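Local coordinates for protein putative pectin lyase (Geobacillus virus E2, PDB 7CHU) that serves as the trimeric tailspike of a deep-sea thermophilic bacteriophage, and probably recognises and perhaps degrades host surface polysaccharide through a pectate-lyase-like beta-helix, at residues A[23-28]-A[43-48]; A[105-110]-A[169-174]; A[205-210]-A[228-233]; A[276-281]-A[310-315]; A[405-410]-A[435-440]. All blocks are in the same frame, centred on the assembly; numbering follows the deposited sequence.

Contact 1: residues A[23-28]-A[43-48]; sequences PQHGDT and RYENGQ
Pro23 sets the CB-CG side of its ring over one face of the Tyr44 phenol, with CG above the ring centre. That CG is 3.5 Å from the centroid of the Tyr44 ring and only 11° off the ring normal, a well-formed CH-pi contact. CG of Tyr44 stands anti to the backbone N (chi1 -163°), which swings the ring under the proline, while the carbonyl O of Gln24 comes up to the ring edge, 3.4 Å from Tyr44 CD2. Further along, the guanidinium of Arg43 takes CA of Gly26 over one face. The His25 ring stands nearly upright to that guanidinium, their planes 82° apart, and presents its edge to the backbone N of Asn46.

Two backbone bonds tie these residues together: Tyr44 N gives to Asp27 O at 2.9 Å, and Gly26 N gives to Tyr44 O at 3.2 Å. They belong to the antiparallel hairpin of strands 27-30 and 40-45, in which Thr28 and Arg43 form a non-hydrogen-bonded pair. Gly26 sits in a type II turn from Gln24 to Asp27, with a positive phi that suits a residue without a side chain.

Around this shell, Asp27 OD2 accepts from Gln24 N, met from above the carboxylate plane, and makes a salt bridge to Arg5. A water bridges Thr28 OG1 and Arg43 NH1, at 2.7 Å from the hydroxyl, and Thr28 OG1 also donates to Gly26 O. Arg43 NH2 bonds Lys3 O, while Trp49 meets the Tyr44 ring edge-to-face. Trp6 of the second subunit packs on Arg43 and Glu45.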
# COMPACT_ATOMS: atom_id res chain seq x y z
N PRO A 23 -46.26 -40.65 -42.23
CA PRO A 23 -45.60 -39.95 -41.12
C PRO A 23 -45.65 -40.77 -39.84
O PRO A 23 -46.67 -41.37 -39.49
CB PRO A 23 -46.40 -38.66 -40.99
CG PRO A 23 -47.75 -39.04 -41.41
CD PRO A 23 -47.58 -40.06 -42.51
N GLN A 24 -44.52 -40.80 -39.14
CA GLN A 24 -44.38 -41.50 -37.87
C GLN A 24 -44.58 -40.52 -36.71
O GLN A 24 -44.63 -39.29 -36.90
CB GLN A 24 -43.01 -42.17 -37.77
CG GLN A 24 -42.64 -43.14 -38.92
CD GLN A 24 -43.79 -44.03 -39.39
OE1 GLN A 24 -44.79 -43.57 -39.94
NE2 GLN A 24 -43.65 -45.33 -39.16
N HIS A 25 -44.70 -41.07 -35.51
CA HIS A 25 -44.82 -40.23 -34.33
C HIS A 25 -43.51 -39.50 -34.08
O HIS A 25 -42.44 -40.12 -34.03
CB HIS A 25 -45.20 -41.06 -33.10
CG HIS A 25 -45.44 -40.23 -31.87
ND1 HIS A 25 -44.49 -40.08 -30.87
CD2 HIS A 25 -46.51 -39.50 -31.48
CE1 HIS A 25 -44.98 -39.30 -29.92
NE2 HIS A 25 -46.20 -38.94 -30.26
N GLY A 26 -43.59 -38.18 -33.92
CA GLY A 26 -42.43 -37.36 -33.67
C GLY A 26 -41.84 -36.72 -34.90
O GLY A 26 -40.95 -35.86 -34.76
N ASP A 27 -42.30 -37.09 -36.09
CA ASP A 27 -41.83 -36.46 -37.31
C ASP A 27 -42.14 -34.97 -37.28
O ASP A 27 -43.24 -34.55 -36.91
CB ASP A 27 -42.47 -37.11 -38.54
CG ASP A 27 -41.81 -38.43 -38.90
OD1 ASP A 27 -40.97 -38.89 -38.09
OD2 ASP A 27 -42.13 -39.00 -39.97
N THR A 28 -41.14 -34.16 -37.65
CA THR A 28 -41.22 -32.71 -37.54
C THR A 28 -40.73 -32.11 -38.85
O THR A 28 -39.67 -32.49 -39.36
CB THR A 28 -40.39 -32.23 -36.34
OG1 THR A 28 -40.77 -32.98 -35.19
CG2 THR A 28 -40.63 -30.76 -36.07
N ARG A 43 -45.69 -30.98 -36.13
CA ARG A 43 -45.25 -32.23 -35.53
C ARG A 43 -46.38 -33.24 -35.64
O ARG A 43 -47.52 -32.94 -35.28
CB ARG A 43 -44.85 -32.03 -34.08
CG ARG A 43 -44.56 -33.32 -33.33
CD ARG A 43 -44.36 -33.01 -31.86
NE ARG A 43 -44.19 -34.22 -31.06
CZ ARG A 43 -43.02 -34.84 -30.90
NH1 ARG A 43 -41.94 -34.36 -31.49
NH2 ARG A 43 -42.95 -35.94 -30.17
N TYR A 44 -46.06 -34.43 -36.13
CA TYR A 44 -47.07 -35.47 -36.29
C TYR A 44 -47.27 -36.14 -34.94
O TYR A 44 -46.48 -36.99 -34.52
CB TYR A 44 -46.68 -36.48 -37.36
CG TYR A 44 -47.85 -37.32 -37.84
CD1 TYR A 44 -48.85 -36.77 -38.64
CD2 TYR A 44 -47.96 -38.66 -37.48
CE1 TYR A 44 -49.93 -37.53 -39.06
CE2 TYR A 44 -49.03 -39.43 -37.91
CZ TYR A 44 -50.01 -38.86 -38.69
OH TYR A 44 -51.08 -39.62 -39.12
N GLU A 45 -48.33 -35.73 -34.24
CA GLU A 45 -48.67 -36.27 -32.93
C GLU A 45 -49.93 -37.12 -33.06
O GLU A 45 -50.89 -36.72 -33.74
CB GLU A 45 -48.89 -35.15 -31.91
CG GLU A 45 -47.80 -35.06 -30.85
CD GLU A 45 -47.82 -33.74 -30.10
OE1 GLU A 45 -48.69 -32.89 -30.40
OE2 GLU A 45 -46.96 -33.56 -29.20
N ASN A 46 -49.92 -38.28 -32.41
CA ASN A 46 -51.03 -39.23 -32.46
C ASN A 46 -51.39 -39.58 -33.90
O ASN A 46 -50.87 -40.57 -34.45
CB ASN A 46 -52.25 -38.69 -31.71
CG ASN A 46 -51.92 -38.28 -30.29
OD1 ASN A 46 -51.95 -37.10 -29.95
ND2 ASN A 46 -51.60 -39.26 -29.44
N GLY A 47 -52.25 -38.78 -34.53
CA GLY A 47 -52.66 -39.06 -35.90
C GLY A 47 -52.89 -37.85 -36.79
O GLY A 47 -53.41 -37.99 -37.90
N GLN A 48 -52.51 -36.66 -36.34
CA GLN A 48 -52.59 -35.44 -37.12
C GLN A 48 -51.21 -34.79 -37.22
O GLN A 48 -50.29 -35.11 -36.45
CB GLN A 48 -53.56 -34.41 -36.52
CG GLN A 48 -54.82 -34.93 -35.83
CD GLN A 48 -54.53 -35.69 -34.54
OE1 GLN A 48 -53.89 -35.16 -33.63
NE2 GLN A 48 -55.03 -36.92 -34.45
O HOH W 1 -40.99 -31.78 -32.83

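Contact 2: residues A[105-110]-A[169-174]; sequences LNNASG and LCFVGI
Leu105 and Leu169 meet where the loop between helix 91-99 and strand 113-117 lies against strand 169-175 of the right-handed parallel beta-helix, the fold of pectate-lyase-like proteins. The apolar part of the contact is this leucine pair: CD2 of Leu105 touches CD1 of Leu169 at 4.0 Å. CG of Leu169 is anti to the backbone N (chi1 -154°), and although its CB starts away from the loop, the CD1 branch turns back to reach it. Phe160 and Ile194 also pack on Leu169, while Pro162 lies against Leu105.

The other contacts across the two segments are mostly van der Waals approaches of side chains to backbone, with no direct hydrogen bond among them. Carbonyl O of Asn106 lies 3.4 Å from CB of Cys170, and the sulfur is a little further off, 3.7 Å from the same Asn106 O. The ring of Phe171 comes obliquely towards the next carbonyl, with CD2 of Phe171 4.2 Å from Asn107 O.

Polar links run through neighbouring residues instead. The hydroxyl of Ser133 bonds both Asn106 O and Cys170 N, joining the two backbones indirectly, and Asn106 OD1 accepts from Arg168 N. Asn107 faces the trimer interface: its OD1 bonds Arg205 NH1 of the second subunit and its carbonyl bonds Ser143 OG of that subunit, so the loop packed on this coil also reaches the neighbouring chain. Nearer the strand, the Asn107 amide hangs beside the cysteine, its ND2 4.4 Å from Cys170 SG.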
# COMPACT_ATOMS: atom_id res chain seq x y z
N LEU A 105 -10.87 15.01 -27.56
CA LEU A 105 -9.69 15.19 -26.73
C LEU A 105 -10.00 15.93 -25.44
O LEU A 105 -11.10 16.44 -25.23
CB LEU A 105 -8.58 15.92 -27.50
CG LEU A 105 -7.97 15.12 -28.64
CD1 LEU A 105 -7.77 16.03 -29.83
CD2 LEU A 105 -6.67 14.49 -28.22
N ASN A 106 -8.98 15.99 -24.58
CA ASN A 106 -9.09 16.52 -23.21
C ASN A 106 -10.15 15.67 -22.49
O ASN A 106 -10.20 14.45 -22.71
CB ASN A 106 -9.37 18.02 -23.24
CG ASN A 106 -8.09 18.87 -23.48
OD1 ASN A 106 -6.95 18.41 -23.29
ND2 ASN A 106 -8.29 20.11 -23.93
N ASN A 107 -11.01 16.27 -21.65
CA ASN A 107 -11.96 15.51 -20.83
C ASN A 107 -12.87 14.63 -21.69
O ASN A 107 -13.08 13.46 -21.37
CB ASN A 107 -12.79 16.46 -19.98
CG ASN A 107 -12.14 16.78 -18.65
OD1 ASN A 107 -12.83 16.95 -17.65
ND2 ASN A 107 -10.80 16.85 -18.63
N ALA A 108 -13.42 15.20 -22.78
CA ALA A 108 -14.31 14.49 -23.72
C ALA A 108 -15.47 13.80 -23.01
O ALA A 108 -15.79 12.64 -23.28
CB ALA A 108 -13.53 13.49 -24.57
N SER A 109 -16.12 14.54 -22.11
CA SER A 109 -17.12 13.95 -21.23
C SER A 109 -18.26 13.33 -22.02
O SER A 109 -18.77 13.91 -22.99
CB SER A 109 -17.67 15.03 -20.28
OG SER A 109 -19.00 14.76 -19.93
N GLY A 110 -18.66 12.13 -21.62
CA GLY A 110 -19.79 11.46 -22.24
C GLY A 110 -19.46 10.77 -23.54
O GLY A 110 -20.38 10.40 -24.28
N LEU A 169 -4.42 13.81 -23.89
CA LEU A 169 -5.23 12.61 -23.92
C LEU A 169 -5.59 12.24 -22.49
O LEU A 169 -4.70 12.11 -21.65
CB LEU A 169 -4.43 11.48 -24.57
CG LEU A 169 -5.24 10.40 -25.24
CD1 LEU A 169 -5.99 11.04 -26.39
CD2 LEU A 169 -4.29 9.34 -25.75
N CYS A 170 -6.89 12.06 -22.21
CA CYS A 170 -7.34 11.80 -20.84
C CYS A 170 -8.08 10.47 -20.71
O CYS A 170 -8.79 10.03 -21.62
CB CYS A 170 -8.24 12.92 -20.33
SG CYS A 170 -7.43 14.51 -20.29
N PHE A 171 -7.90 9.85 -19.54
CA PHE A 171 -8.68 8.67 -19.12
C PHE A 171 -8.52 7.50 -20.10
O PHE A 171 -9.49 6.82 -20.42
CB PHE A 171 -10.16 9.02 -18.97
CG PHE A 171 -10.42 10.16 -18.02
CD1 PHE A 171 -10.36 9.97 -16.64
CD2 PHE A 171 -10.75 11.42 -18.52
CE1 PHE A 171 -10.61 11.03 -15.78
CE2 PHE A 171 -11.02 12.49 -17.67
CZ PHE A 171 -10.95 12.29 -16.30
N VAL A 172 -7.30 7.27 -20.58
CA VAL A 172 -7.01 6.10 -21.41
C VAL A 172 -6.44 5.00 -20.52
O VAL A 172 -6.05 5.23 -19.38
CB VAL A 172 -6.06 6.42 -22.58
CG1 VAL A 172 -6.74 7.32 -23.64
CG2 VAL A 172 -4.77 7.06 -22.06
N GLY A 173 -6.39 3.78 -21.05
CA GLY A 173 -5.86 2.71 -20.22
C GLY A 173 -5.77 1.40 -20.96
O GLY A 173 -6.29 1.24 -22.08
N ILE A 174 -5.08 0.45 -20.31
CA ILE A 174 -4.99 -0.94 -20.74
C ILE A 174 -5.31 -1.79 -19.51
O ILE A 174 -4.87 -1.48 -18.40
CB ILE A 174 -3.57 -1.29 -21.26
CG1 ILE A 174 -3.17 -0.39 -22.46
CG2 ILE A 174 -3.47 -2.78 -21.63
CD1 ILE A 174 -1.78 -0.66 -22.99

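Contact 3: residues A[205-210]-A[228-233]; sequences RYCANH and TDNGDL
Arg205 and Thr228 run side by side, pointing the same way, from equivalent positions on neighbouring coils of the parallel beta-helix. The two chains leave their strands almost in step, 18° apart, pairing Arg205 with Thr228 as a parallel bridge and then Tyr206 with Asp229, Cys207 with Asn230 and Ala208 with Gly231. Bent at chi3 (73°), the arginine brings NE onto the threonine hydroxyl: Arg205 NE to Thr228 OG1 is 2.9 Å, essentially straight and in the guanidinium plane. That hydroxyl in turn donates a hydrogen bond to Asp229 OD2, 2.7 Å from Thr228 OG1, on the anti side of the carboxylate.

One residue further on, Tyr206 and Asp229 also lie parallel in direction, ring and carboxylate planes only 14° apart, with CE1 of Tyr206 3.4 Å from CG of Asp229. The other edge of the phenol, CE2, lies over the centre of the Arg205 guanidinium, so the guanidinium meets the hydroxyl at its edge and the ring over one face.

Asn230 reaches back to the preceding coil. Its amide is gripped at both ends: ND2 bonds Val204 O and Asn227 OD1, while Asn230 OD1 receives Cys207 N at 2.9 Å, in the carbonyl plane. A side-chain amide oxygen thus takes up a backbone N-H of the neighbouring coil, and Asn263 OD1 does the same for Asn230 N. Where the chains bend away, Gly231 N gives a bond to Cys207 O at 2.8 Å and a weak second one to Asn209 O.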
# COMPACT_ATOMS: atom_id res chain seq x y z
N ARG A 205 6.43 -7.56 -22.33
CA ARG A 205 7.52 -8.51 -22.21
C ARG A 205 8.21 -8.70 -23.55
O ARG A 205 7.57 -8.66 -24.60
CB ARG A 205 7.02 -9.86 -21.68
CG ARG A 205 6.29 -9.78 -20.33
CD ARG A 205 5.78 -11.16 -19.87
NE ARG A 205 6.90 -11.99 -19.41
CZ ARG A 205 6.88 -13.31 -19.31
NH1 ARG A 205 5.77 -13.99 -19.63
NH2 ARG A 205 7.96 -13.95 -18.88
N TYR A 206 9.53 -8.91 -23.50
CA TYR A 206 10.33 -9.30 -24.66
C TYR A 206 10.35 -8.23 -25.75
O TYR A 206 10.42 -8.55 -26.95
CB TYR A 206 9.87 -10.63 -25.24
CG TYR A 206 9.92 -11.76 -24.24
CD1 TYR A 206 11.13 -12.33 -23.88
CD2 TYR A 206 8.76 -12.25 -23.66
CE1 TYR A 206 11.19 -13.37 -22.96
CE2 TYR A 206 8.81 -13.28 -22.72
CZ TYR A 206 10.03 -13.83 -22.38
OH TYR A 206 10.08 -14.86 -21.47
N CYS A 207 10.29 -6.96 -25.35
CA CYS A 207 10.44 -5.85 -26.29
C CYS A 207 11.90 -5.39 -26.25
O CYS A 207 12.41 -5.06 -25.18
CB CYS A 207 9.52 -4.69 -25.93
SG CYS A 207 7.78 -5.10 -25.98
N ALA A 208 12.57 -5.36 -27.40
CA ALA A 208 13.99 -5.01 -27.39
C ALA A 208 14.23 -3.50 -27.39
O ALA A 208 15.37 -3.05 -27.17
CB ALA A 208 14.70 -5.68 -28.56
N ASN A 209 13.20 -2.69 -27.62
CA ASN A 209 13.26 -1.27 -27.34
C ASN A 209 12.74 -1.07 -25.91
O ASN A 209 12.72 -2.02 -25.12
CB ASN A 209 12.49 -0.50 -28.41
CG ASN A 209 13.07 0.87 -28.70
OD1 ASN A 209 12.96 1.78 -27.87
ND2 ASN A 209 13.64 1.05 -29.89
N HIS A 210 12.33 0.14 -25.53
CA HIS A 210 11.74 0.33 -24.21
C HIS A 210 10.51 -0.57 -24.07
O HIS A 210 9.80 -0.82 -25.05
CB HIS A 210 11.32 1.79 -24.01
CG HIS A 210 12.42 2.79 -24.12
ND1 HIS A 210 13.60 2.71 -23.40
CD2 HIS A 210 12.50 3.94 -24.83
CE1 HIS A 210 14.35 3.76 -23.68
NE2 HIS A 210 13.70 4.53 -24.54
N THR A 228 8.93 -7.66 -18.01
CA THR A 228 10.13 -8.49 -18.01
C THR A 228 10.77 -8.54 -19.39
O THR A 228 10.11 -8.34 -20.41
CB THR A 228 9.86 -9.96 -17.58
OG1 THR A 228 9.44 -10.73 -18.71
CG2 THR A 228 8.79 -10.02 -16.51
N ASP A 229 12.10 -8.81 -19.41
CA ASP A 229 12.85 -9.10 -20.64
C ASP A 229 12.78 -7.96 -21.66
O ASP A 229 12.78 -8.19 -22.86
CB ASP A 229 12.36 -10.41 -21.28
CG ASP A 229 12.60 -11.62 -20.39
OD1 ASP A 229 13.71 -12.17 -20.43
OD2 ASP A 229 11.67 -12.01 -19.64
N ASN A 230 12.73 -6.72 -21.18
CA ASN A 230 12.60 -5.56 -22.05
C ASN A 230 13.91 -4.79 -22.11
O ASN A 230 14.76 -4.91 -21.24
CB ASN A 230 11.50 -4.63 -21.54
CG ASN A 230 10.11 -5.26 -21.65
OD1 ASN A 230 9.76 -5.85 -22.68
ND2 ASN A 230 9.33 -5.14 -20.58
N GLY A 231 14.06 -3.97 -23.15
CA GLY A 231 15.18 -3.05 -23.22
C GLY A 231 16.41 -3.67 -23.84
O GLY A 231 16.40 -4.78 -24.37
N ASP A 232 17.50 -2.91 -23.77
CA ASP A 232 18.78 -3.26 -24.38
C ASP A 232 19.80 -2.24 -23.90
O ASP A 232 19.82 -1.10 -24.38
CB ASP A 232 18.68 -3.25 -25.91
CG ASP A 232 20.02 -3.61 -26.61
OD1 ASP A 232 21.08 -3.60 -25.99
OD2 ASP A 232 20.00 -3.89 -27.82
N LEU A 233 20.63 -2.63 -22.95
CA LEU A 233 21.56 -1.68 -22.34
C LEU A 233 22.48 -1.05 -23.37
O LEU A 233 22.80 0.15 -23.28
CB LEU A 233 22.38 -2.36 -21.26
CG LEU A 233 23.30 -1.37 -20.55
CD1 LEU A 233 22.46 -0.28 -19.93
CD2 LEU A 233 24.09 -2.12 -19.50

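Contact 4: residues A[276-281]-A[310-315]; sequences RRRNGN and DGDVTY
A bend at chi3 (42°) turns the guanidinium of Arg278 back towards two aspartates of the next coil, and Asp310, with CG anti to the backbone N, extends its carboxylate to meet it. Asp312, its CG instead anti to the carbonyl carbon, comes in at the guanidinium edge. Arg278 holds it side-on with two nitrogens: NE bonds Asp312 OD2 at 2.8 Å, and NH2 bonds Asp312 OD1 at 3.0 Å from above the carboxylate plane. NH1 of Arg278 takes Asp310 OD1 at 2.7 Å on the syn side. Both carboxylates are turned well out of the guanidinium plane, by 42° and 46°.

Beside this network the turns of two beta-helix coils run nearly parallel: Asp312 N gives to Asn279 O, and Asn281 N to Asp312 O. Past them the Asn281 amide lies alongside Val313 and Tyr315, and Tyr315 OH donates to Asn281 OD1, 3.0 Å away and at the edge of the ring. Tyr320 of the second subunit packs on Asn281.

NH2 of Arg278 also gives to Lys332 O, and Asp312 OD1 accepts from Asp334 N, so backbone groups of the following coil also hold the salt-bridged groups. One arginine facing two carboxylates probably offsets their mutual repulsion and keeps both ionised.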
# COMPACT_ATOMS: atom_id res chain seq x y z
N ARG A 276 13.73 22.22 -17.99
CA ARG A 276 14.02 22.56 -16.61
C ARG A 276 13.13 21.80 -15.62
O ARG A 276 13.55 21.54 -14.49
CB ARG A 276 13.83 24.06 -16.41
CG ARG A 276 14.44 24.65 -15.14
CD ARG A 276 14.04 26.13 -15.06
NE ARG A 276 12.63 26.30 -14.70
CZ ARG A 276 11.62 26.54 -15.54
NH1 ARG A 276 11.85 26.65 -16.86
NH2 ARG A 276 10.37 26.67 -15.07
N ARG A 277 11.91 21.48 -16.03
CA ARG A 277 10.92 20.91 -15.12
C ARG A 277 11.19 19.42 -14.96
O ARG A 277 10.99 18.64 -15.90
CB ARG A 277 9.53 21.17 -15.66
CG ARG A 277 9.14 22.61 -15.53
CD ARG A 277 7.88 22.92 -16.31
NE ARG A 277 7.57 24.33 -16.17
CZ ARG A 277 6.79 25.03 -16.98
NH1 ARG A 277 6.23 24.46 -18.05
NH2 ARG A 277 6.59 26.32 -16.73
N ARG A 278 11.66 19.03 -13.78
CA ARG A 278 12.09 17.67 -13.55
C ARG A 278 10.90 16.77 -13.21
O ARG A 278 9.89 17.23 -12.70
CB ARG A 278 13.14 17.63 -12.43
CG ARG A 278 14.40 18.47 -12.76
CD ARG A 278 15.27 18.70 -11.52
NE ARG A 278 15.38 17.49 -10.70
CZ ARG A 278 16.11 16.41 -11.02
NH1 ARG A 278 16.83 16.39 -12.13
NH2 ARG A 278 16.11 15.35 -10.22
N ASN A 279 11.04 15.49 -13.57
CA ASN A 279 10.07 14.49 -13.16
C ASN A 279 9.89 14.54 -11.65
O ASN A 279 10.86 14.72 -10.89
CB ASN A 279 10.52 13.09 -13.61
CG ASN A 279 10.55 12.96 -15.15
OD1 ASN A 279 9.66 13.46 -15.84
ND2 ASN A 279 11.56 12.29 -15.67
N GLY A 280 8.65 14.41 -11.20
CA GLY A 280 8.40 14.56 -9.78
C GLY A 280 7.18 13.82 -9.30
O GLY A 280 6.24 13.55 -10.06
N ASN A 281 7.19 13.50 -8.01
CA ASN A 281 5.99 13.02 -7.32
C ASN A 281 5.44 11.73 -7.94
O ASN A 281 4.23 11.51 -7.98
CB ASN A 281 4.93 14.11 -7.27
CG ASN A 281 4.88 14.77 -5.92
OD1 ASN A 281 4.48 14.14 -4.92
ND2 ASN A 281 5.31 16.03 -5.86
N ASP A 310 16.60 9.96 -11.88
CA ASP A 310 16.78 11.39 -12.18
C ASP A 310 15.42 12.06 -12.06
O ASP A 310 14.72 12.34 -13.04
CB ASP A 310 17.40 11.59 -13.56
CG ASP A 310 17.60 13.06 -13.93
OD1 ASP A 310 17.68 13.96 -13.04
OD2 ASP A 310 17.69 13.33 -15.15
N GLY A 311 15.05 12.34 -10.80
CA GLY A 311 13.74 12.91 -10.48
C GLY A 311 13.70 13.35 -9.04
O GLY A 311 14.60 13.07 -8.25
N ASP A 312 12.62 14.06 -8.70
CA ASP A 312 12.43 14.61 -7.36
C ASP A 312 11.17 14.05 -6.72
O ASP A 312 10.22 13.67 -7.41
CB ASP A 312 12.36 16.13 -7.39
CG ASP A 312 13.60 16.77 -8.00
OD1 ASP A 312 14.74 16.29 -7.76
OD2 ASP A 312 13.43 17.77 -8.73
N VAL A 313 11.16 14.04 -5.38
CA VAL A 313 9.97 13.66 -4.60
C VAL A 313 9.37 12.36 -5.11
O VAL A 313 8.15 12.26 -5.32
CB VAL A 313 8.90 14.78 -4.63
CG1 VAL A 313 7.95 14.62 -3.44
CG2 VAL A 313 9.55 16.15 -4.61
N THR A 314 10.21 11.36 -5.33
CA THR A 314 9.72 10.04 -5.67
C THR A 314 9.50 9.25 -4.39
O THR A 314 10.27 9.37 -3.43
CB THR A 314 10.73 9.31 -6.57
OG1 THR A 314 11.14 10.20 -7.62
CG2 THR A 314 10.13 8.04 -7.18
N TYR A 315 8.46 8.43 -4.38
CA TYR A 315 8.13 7.62 -3.20
C TYR A 315 8.39 6.17 -3.55
O TYR A 315 7.69 5.60 -4.40
CB TYR A 315 6.67 7.82 -2.79
CG TYR A 315 6.20 9.25 -2.58
CD1 TYR A 315 6.07 10.11 -3.66
CD2 TYR A 315 5.85 9.72 -1.31
CE1 TYR A 315 5.60 11.40 -3.49
CE2 TYR A 315 5.38 11.01 -1.12
CZ TYR A 315 5.26 11.85 -2.23
OH TYR A 315 4.78 13.13 -2.08

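Contact 5: residues A[405-410]-A[435-440]; sequences LDQGGR and GIQIAD
Arg410 stretches alongside the side chain of Gln437, the two pointing the same way with guanidinium and amide planes 21° apart. Its CD rests on the Gln437 chain, 4.0 Å from CG of Gln437. The base of the arginine packs on the backbone beyond: CB of Arg410 is 3.3 Å from Ile438 O, and CG of Arg410 touches CB of Ala439 at 3.9 Å. Gln407 brings its amide obliquely across that of Gln437.

The turn that Arg410 closes helps to fix it. Extended from CG to NE, it sends NH1 back to Gln407 O at 3.1 Å, while Arg410 N reaches the same oxygen from the opposite face of the carbonyl plane. NH2 makes a salt bridge to Asp444. Asp406 OD1 accepts from Gly409 N at 2.7 Å, an Asx motif, and a water links Asp440 N with Gly409 O, the latter bond weak.

Around the trimer axis Ile436 packs on Ile436 of both other subunits, and Asp440 makes a salt bridge to Arg401 of the third. Strand 410-415 of the hairpin 402-407/410-415, closed by a type I' turn through Gly408 and Gly409, pairs antiparallel with strand 433-438 in the beta region that follows the beta-helix.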
# COMPACT_ATOMS: atom_id res chain seq x y z
N LEU A 405 25.08 5.67 16.12
CA LEU A 405 25.60 4.43 15.57
C LEU A 405 25.94 3.44 16.68
O LEU A 405 25.98 3.76 17.87
CB LEU A 405 26.83 4.70 14.69
CG LEU A 405 28.11 5.06 15.46
CD1 LEU A 405 29.33 4.56 14.68
CD2 LEU A 405 28.17 6.56 15.76
N ASP A 406 26.11 2.20 16.24
CA ASP A 406 26.67 1.12 17.04
C ASP A 406 28.19 1.21 16.92
O ASP A 406 28.74 1.03 15.83
CB ASP A 406 26.15 -0.21 16.51
CG ASP A 406 26.70 -1.42 17.26
OD1 ASP A 406 27.55 -1.26 18.17
OD2 ASP A 406 26.27 -2.54 16.94
N GLN A 407 28.87 1.49 18.02
CA GLN A 407 30.33 1.60 18.02
C GLN A 407 30.87 0.43 18.84
O GLN A 407 31.06 0.53 20.05
CB GLN A 407 30.80 2.95 18.56
CG GLN A 407 32.21 3.36 18.06
CD GLN A 407 33.31 2.43 18.55
OE1 GLN A 407 33.87 2.63 19.63
NE2 GLN A 407 33.58 1.39 17.79
N GLY A 408 31.12 -0.68 18.15
CA GLY A 408 31.57 -1.90 18.80
C GLY A 408 30.73 -2.32 19.98
O GLY A 408 31.27 -2.71 21.02
N GLY A 409 29.41 -2.24 19.85
CA GLY A 409 28.51 -2.61 20.94
C GLY A 409 28.11 -1.47 21.85
O GLY A 409 27.31 -1.68 22.76
N ARG A 410 28.65 -0.28 21.63
CA ARG A 410 28.29 0.89 22.41
C ARG A 410 27.26 1.74 21.67
O ARG A 410 27.19 1.73 20.44
CB ARG A 410 29.54 1.71 22.71
CG ARG A 410 30.76 0.90 23.26
CD ARG A 410 32.03 1.76 23.21
NE ARG A 410 33.22 1.04 23.67
CZ ARG A 410 33.95 0.22 22.93
NH1 ARG A 410 33.64 -0.02 21.65
NH2 ARG A 410 35.02 -0.38 23.46
N GLY A 435 33.01 12.66 19.54
CA GLY A 435 31.85 11.83 19.83
C GLY A 435 31.76 11.43 21.29
O GLY A 435 32.70 11.61 22.08
N ILE A 436 30.60 10.88 21.62
CA ILE A 436 30.33 10.20 22.88
C ILE A 436 29.97 8.75 22.57
O ILE A 436 29.20 8.48 21.65
CB ILE A 436 29.18 10.88 23.64
CG1 ILE A 436 29.48 12.35 23.91
CG2 ILE A 436 28.87 10.14 24.96
CD1 ILE A 436 28.28 13.10 24.50
N GLN A 437 30.55 7.82 23.33
CA GLN A 437 30.16 6.42 23.20
C GLN A 437 29.85 5.88 24.58
O GLN A 437 30.62 6.10 25.53
CB GLN A 437 31.24 5.60 22.49
CG GLN A 437 32.65 5.69 23.09
CD GLN A 437 33.70 5.10 22.14
OE1 GLN A 437 33.62 5.24 20.92
NE2 GLN A 437 34.70 4.43 22.72
N ILE A 438 28.72 5.19 24.69
CA ILE A 438 28.15 4.74 25.96
C ILE A 438 28.22 3.22 25.99
O ILE A 438 27.54 2.55 25.21
CB ILE A 438 26.72 5.25 26.14
CG1 ILE A 438 26.69 6.79 26.04
CG2 ILE A 438 26.10 4.75 27.43
CD1 ILE A 438 25.27 7.32 25.87
N ALA A 439 29.05 2.66 26.88
CA ALA A 439 29.32 1.23 26.91
C ALA A 439 28.49 0.55 27.99
O ALA A 439 27.81 1.20 28.79
CB ALA A 439 30.81 0.98 27.16
N ASP A 440 28.49 -0.77 27.97
CA ASP A 440 27.95 -1.55 29.08
C ASP A 440 29.04 -2.41 29.71
O ASP A 440 28.85 -3.60 30.01
CB ASP A 440 26.71 -2.38 28.67
CG ASP A 440 26.89 -3.18 27.39
OD1 ASP A 440 28.03 -3.60 27.10
OD2 ASP A 440 25.87 -3.41 26.68
O HOH W 2 29.26 -1.44 24.93

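In the fold
The five contacts follow one another along the chain without interleaving, and together they trace a long, thin spike. Contact 1 sits in the small N-terminal sheet, its centre about 62 Å from that of contact 2 and about 103 Å from that of contact 5. Contacts 2, 3 and 4 belong to the parallel beta-helix, with centres about 24 to 28 Å apart: contact 2 lays a loop on a coil, while contacts 3 and 4 join turns of successive coils. Contact 5, centred about 38 Å from contact 4, lies in the later antiparallel strands. All five reach other subunits, and contacts 2 and 3 are joined across the boundary between subunits.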